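Local coordinates for protein endoribonuclease ToxN (Bacillus thuringiensis, PDB 4ATO) that cleaves RNA within A-rich sequences as the toxin of a type III toxin-antitoxin system and is held inhibited by the ToxI RNA pseudoknot, at residues A[8-16]-A[89-100]. Numbering follows the deposited sequence.
Sequences KFHTISTEY and PVPEKECKEIDI. With nucleotides of chain B.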
loop_
_atom_site.group_PDB
_atom_site.type_symbol
_atom_site.label_atom_id
_atom_site.label_comp_id
_atom_site.label_asym_id
_atom_site.label_seq_id
_atom_site.Cartn_x
_atom_site.Cartn_y
_atom_site.Cartn_z
ATOM N N LYS A 8 6.591 19.949 -16.483
ATOM C CA LYS A 8 6.170 20.807 -17.583
ATOM C C LYS A 8 6.922 20.391 -18.828
ATOM O O LYS A 8 8.133 20.174 -18.780
ATOM C CB LYS A 8 6.483 22.275 -17.288
ATOM C CG LYS A 8 5.633 22.898 -16.193
ATOM C CD LYS A 8 4.160 22.730 -16.495
ATOM C CE LYS A 8 3.299 23.436 -15.465
ATOM N NZ LYS A 8 1.850 23.142 -15.682
ATOM N N PHE A 9 6.200 20.275 -19.940
ATOM C CA PHE A 9 6.812 20.011 -21.231
ATOM C C PHE A 9 7.281 21.320 -21.860
ATOM O O PHE A 9 6.751 22.382 -21.553
ATOM C CB PHE A 9 5.819 19.333 -22.176
ATOM C CG PHE A 9 5.445 17.931 -21.777
ATOM C CD1 PHE A 9 6.380 16.917 -21.796
ATOM C CD2 PHE A 9 4.149 17.625 -21.419
ATOM C CE1 PHE A 9 6.033 15.625 -21.439
ATOM C CE2 PHE A 9 3.797 16.334 -21.062
ATOM C CZ PHE A 9 4.742 15.335 -21.069
ATOM N N HIS A 10 8.263 21.234 -22.751
ATOM C CA HIS A 10 8.740 22.401 -23.485
ATOM C C HIS A 10 9.210 22.006 -24.871
ATOM O O HIS A 10 9.623 20.865 -25.095
ATOM C CB HIS A 10 9.916 23.058 -22.766
ATOM C CG HIS A 10 9.594 23.554 -21.392
ATOM N ND1 HIS A 10 9.520 22.721 -20.295
ATOM C CD2 HIS A 10 9.328 24.802 -20.934
ATOM C CE1 HIS A 10 9.221 23.432 -19.222
ATOM N NE2 HIS A 10 9.094 24.697 -19.584
ATOM N N THR A 11 9.149 22.958 -25.799
ATOM C CA THR A 11 9.907 22.851 -27.040
ATOM C C THR A 11 11.101 23.792 -26.934
ATOM O O THR A 11 11.044 24.804 -26.239
ATOM C CB THR A 11 9.073 23.242 -28.255
ATOM O OG1 THR A 11 8.546 24.558 -28.057
ATOM C CG2 THR A 11 7.924 22.257 -28.454
ATOM N N ILE A 12 12.186 23.450 -27.614
ATOM C CA ILE A 12 13.385 24.267 -27.576
ATOM C C ILE A 12 13.692 24.797 -28.980
ATOM O O ILE A 12 13.504 24.087 -29.970
ATOM C CB ILE A 12 14.576 23.482 -26.966
ATOM C CG1 ILE A 12 14.419 23.387 -25.445
ATOM C CG2 ILE A 12 15.894 24.185 -27.234
ATOM C CD1 ILE A 12 13.511 22.319 -24.959
ATOM N N SER A 13 14.128 26.052 -29.069
ATOM C CA SER A 13 14.350 26.679 -30.367
ATOM C C SER A 13 15.468 25.953 -31.102
ATOM O O SER A 13 16.476 25.573 -30.501
ATOM C CB SER A 13 14.678 28.172 -30.224
ATOM O OG SER A 13 15.996 28.366 -29.741
ATOM N N THR A 14 15.277 25.748 -32.398
ATOM C CA THR A 14 16.238 24.990 -33.182
ATOM C C THR A 14 17.552 25.744 -33.301
ATOM O O THR A 14 18.600 25.141 -33.513
ATOM C CB THR A 14 15.701 24.678 -34.577
ATOM O OG1 THR A 14 15.599 25.893 -35.329
ATOM C CG2 THR A 14 14.335 24.044 -34.467
ATOM N N GLU A 15 17.491 27.063 -33.157
ATOM C CA GLU A 15 18.704 27.871 -33.178
ATOM C C GLU A 15 19.597 27.469 -32.018
ATOM O O GLU A 15 20.789 27.215 -32.198
ATOM C CB GLU A 15 18.379 29.362 -33.070
ATOM C CG GLU A 15 18.182 30.069 -34.391
ATOM C CD GLU A 15 18.523 31.548 -34.298
ATOM O OE1 GLU A 15 19.104 31.957 -33.270
ATOM O OE2 GLU A 15 18.215 32.301 -35.249
ATOM N N TYR A 16 19.016 27.411 -30.823
ATOM C CA TYR A 16 19.799 27.077 -29.642
ATOM C C TYR A 16 20.266 25.625 -29.675
ATOM O O TYR A 16 21.371 25.318 -29.231
ATOM C CB TYR A 16 19.035 27.387 -28.354
ATOM C CG TYR A 16 19.867 27.162 -27.112
ATOM C CD1 TYR A 16 20.810 28.099 -26.702
ATOM C CD2 TYR A 16 19.728 26.001 -26.362
ATOM C CE1 TYR A 16 21.584 27.891 -25.571
ATOM C CE2 TYR A 16 20.491 25.785 -25.228
ATOM C CZ TYR A 16 21.416 26.727 -24.837
ATOM O OH TYR A 16 22.174 26.503 -23.707
ATOM N N PRO A 89 21.146 21.942 -20.810
ATOM C CA PRO A 89 20.836 23.196 -20.124
ATOM C C PRO A 89 20.333 24.189 -21.156
ATOM O O PRO A 89 20.910 24.251 -22.239
ATOM C CB PRO A 89 22.198 23.637 -19.592
ATOM C CG PRO A 89 23.173 23.108 -20.607
ATOM C CD PRO A 89 22.588 21.820 -21.119
ATOM N N VAL A 90 19.265 24.921 -20.848
ATOM C CA VAL A 90 18.660 25.841 -21.806
ATOM C C VAL A 90 18.238 27.135 -21.102
ATOM O O VAL A 90 17.653 27.083 -20.024
ATOM C CB VAL A 90 17.413 25.203 -22.493
ATOM C CG1 VAL A 90 16.811 26.142 -23.525
ATOM C CG2 VAL A 90 17.768 23.887 -23.146
ATOM N N PRO A 91 18.537 28.300 -21.708
ATOM C CA PRO A 91 18.080 29.582 -21.155
ATOM C C PRO A 91 16.591 29.790 -21.417
ATOM O O PRO A 91 16.067 29.266 -22.403
ATOM C CB PRO A 91 18.924 30.619 -21.912
ATOM C CG PRO A 91 19.303 29.949 -23.178
ATOM C CD PRO A 91 19.424 28.481 -22.871
ATOM N N GLU A 92 15.921 30.543 -20.550
ATOM C CA GLU A 92 14.459 30.615 -20.572
ATOM C C GLU A 92 13.875 31.328 -21.789
ATOM O O GLU A 92 12.675 31.239 -22.054
ATOM C CB GLU A 92 13.911 31.214 -19.269
ATOM C CG GLU A 92 14.530 32.540 -18.864
ATOM C CD GLU A 92 14.210 32.921 -17.423
ATOM O OE1 GLU A 92 13.792 32.034 -16.646
ATOM O OE2 GLU A 92 14.382 34.108 -17.066
ATOM N N LYS A 93 14.721 32.022 -22.539
ATOM C CA LYS A 93 14.259 32.680 -23.754
ATOM C C LYS A 93 14.293 31.725 -24.940
ATOM O O LYS A 93 13.641 31.959 -25.956
ATOM C CB LYS A 93 15.063 33.955 -24.053
ATOM C CG LYS A 93 16.443 34.005 -23.405
ATOM C CD LYS A 93 16.380 34.591 -21.996
ATOM C CE LYS A 93 17.484 34.037 -21.109
ATOM N NZ LYS A 93 17.239 34.374 -19.684
ATOM N N GLU A 94 15.045 30.637 -24.816
ATOM C CA GLU A 94 15.132 29.692 -25.926
ATOM C C GLU A 94 14.210 28.483 -25.757
ATOM O O GLU A 94 14.345 27.487 -26.471
ATOM C CB GLU A 94 16.582 29.257 -26.186
ATOM C CG GLU A 94 17.532 30.410 -26.540
ATOM C CD GLU A 94 17.032 31.258 -27.691
ATOM O OE1 GLU A 94 16.530 30.690 -28.689
ATOM O OE2 GLU A 94 17.141 32.501 -27.599
ATOM N N CYS A 95 13.263 28.572 -24.824
ATOM C CA CYS A 95 12.287 27.496 -24.662
ATOM C C CYS A 95 10.861 28.005 -24.460
ATOM O O CYS A 95 10.635 29.034 -23.825
ATOM C CB CYS A 95 12.693 26.554 -23.526
ATOM S SG CYS A 95 12.413 27.195 -21.885
ATOM N N LYS A 96 9.902 27.274 -25.016
ATOM C CA LYS A 96 8.495 27.620 -24.888
ATOM C C LYS A 96 7.727 26.520 -24.157
ATOM O O LYS A 96 7.943 25.334 -24.390
ATOM C CB LYS A 96 7.878 27.859 -26.263
ATOM C CG LYS A 96 6.422 28.292 -26.204
ATOM C CD LYS A 96 6.247 29.546 -25.347
ATOM C CE LYS A 96 4.790 29.758 -24.963
ATOM N NZ LYS A 96 3.907 29.753 -26.159
ATOM N N GLU A 97 6.835 26.924 -23.263
ATOM C CA GLU A 97 5.995 25.987 -22.533
ATOM C C GLU A 97 4.931 25.414 -23.470
ATOM O O GLU A 97 4.386 26.127 -24.305
ATOM C CB GLU A 97 5.359 26.711 -21.345
ATOM C CG GLU A 97 4.084 26.090 -20.810
ATOM C CD GLU A 97 4.339 25.090 -19.705
ATOM O OE1 GLU A 97 4.548 23.899 -20.026
ATOM O OE2 GLU A 97 4.325 25.494 -18.519
ATOM N N ILE A 98 4.645 24.122 -23.349
ATOM C CA ILE A 98 3.601 23.503 -24.166
ATOM C C ILE A 98 2.247 23.478 -23.460
ATOM O O ILE A 98 2.114 22.948 -22.357
ATOM C CB ILE A 98 3.966 22.073 -24.578
ATOM C CG1 ILE A 98 5.143 22.086 -25.547
ATOM C CG2 ILE A 98 2.776 21.380 -25.226
ATOM C CD1 ILE A 98 5.645 20.713 -25.891
ATOM N N ASP A 99 1.250 24.065 -24.113
ATOM C CA ASP A 99 -0.121 24.065 -23.633
ATOM C C ASP A 99 -0.820 22.866 -24.270
ATOM O O ASP A 99 -1.174 22.896 -25.447
ATOM C CB ASP A 99 -0.802 25.370 -24.060
ATOM C CG ASP A 99 -2.218 25.524 -23.506
ATOM O OD1 ASP A 99 -2.810 24.546 -23.012
ATOM O OD2 ASP A 99 -2.752 26.648 -23.579
ATOM N N ILE A 100 -1.021 21.813 -23.484
ATOM C CA ILE A 100 -1.576 20.569 -24.002
ATOM C C ILE A 100 -2.993 20.756 -24.562
ATOM O O ILE A 100 -3.350 20.155 -25.581
ATOM C CB ILE A 100 -1.515 19.438 -22.927
ATOM C CG1 ILE A 100 -0.048 19.132 -22.581
ATOM C CG2 ILE A 100 -2.271 18.193 -23.391
ATOM C CD1 ILE A 100 0.176 17.977 -21.614
ATOM P P U B 10 -2.439 19.083 -12.548
ATOM O OP1 U B 10 -1.333 18.097 -12.597
ATOM O OP2 U B 10 -2.274 20.300 -11.713
ATOM O "O5'" U B 10 -2.864 19.499 -14.015
ATOM C "C5'" U B 10 -1.955 20.175 -14.873
ATOM C "C4'" U B 10 -2.649 20.731 -16.091
ATOM O "O4'" U B 10 -1.664 21.393 -16.928
ATOM C "C3'" U B 10 -3.328 19.693 -16.983
ATOM O "O3'" U B 10 -4.445 20.297 -17.650
ATOM C "C2'" U B 10 -2.242 19.391 -18.005
ATOM O "O2'" U B 10 -2.712 18.849 -19.214
ATOM C "C1'" U B 10 -1.627 20.777 -18.201
ATOM N N1 U B 10 -0.229 20.762 -18.654
ATOM C C2 U B 10 0.056 21.389 -19.854
ATOM O O2 U B 10 -0.789 21.924 -20.539
ATOM N N3 U B 10 1.375 21.386 -20.227
ATOM C C4 U B 10 2.418 20.803 -19.534
ATOM O O4 U B 10 3.555 20.866 -20.008
ATOM C C5 U B 10 2.046 20.174 -18.295
ATOM C C6 U B 10 0.767 20.180 -17.898
#
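Thr11 and Lys96 form the hydrogen-bonded pair where strand 95-97 closes one side of ToxN's antiparallel sheet against strand 9-12: Thr11 N gives to Lys96 O and Lys96 N to Thr11 O. Beyond the strands, Ser13 N reaches Glu94 O at 3.0 Å and Ser13 OG donates to the anti lone pair of Glu94 OE1 at 2.6 Å; Glu94 OE2 goes to Tyr169, so both carboxylate oxygens are held. Ser13 OG also caps the helix, weakly, through Tyr16 N.

The Tyr16 side chain runs outward along segment 89-100. Its CB rests on Glu94 CB and CG; chi1 of -175°, which turns CG away from the backbone N, sends the ring toward Val90 and Pro91. CG and CD1 lie near Glu94 CG, CD2 near Val90 CG1 and CE1 near Pro91 CD, while Tyr16 CE2 meets Val90 CG2 at 3.9 Å. Pro91 CD sits over one face of the ring, toward its rim, in a CH-pi contact, 3.3 Å from Tyr16 CZ, and OH ends on Pro89 O, donating from above the carbonyl plane.

At the opposite end the two segments read a base of the antitoxin RNA, U10 of chain B. Ile98 O accepts from U10 N3 and Ile100 N donates to U10 O2, while Phe9 N points almost straight at U10 O4, 2.7 Å away.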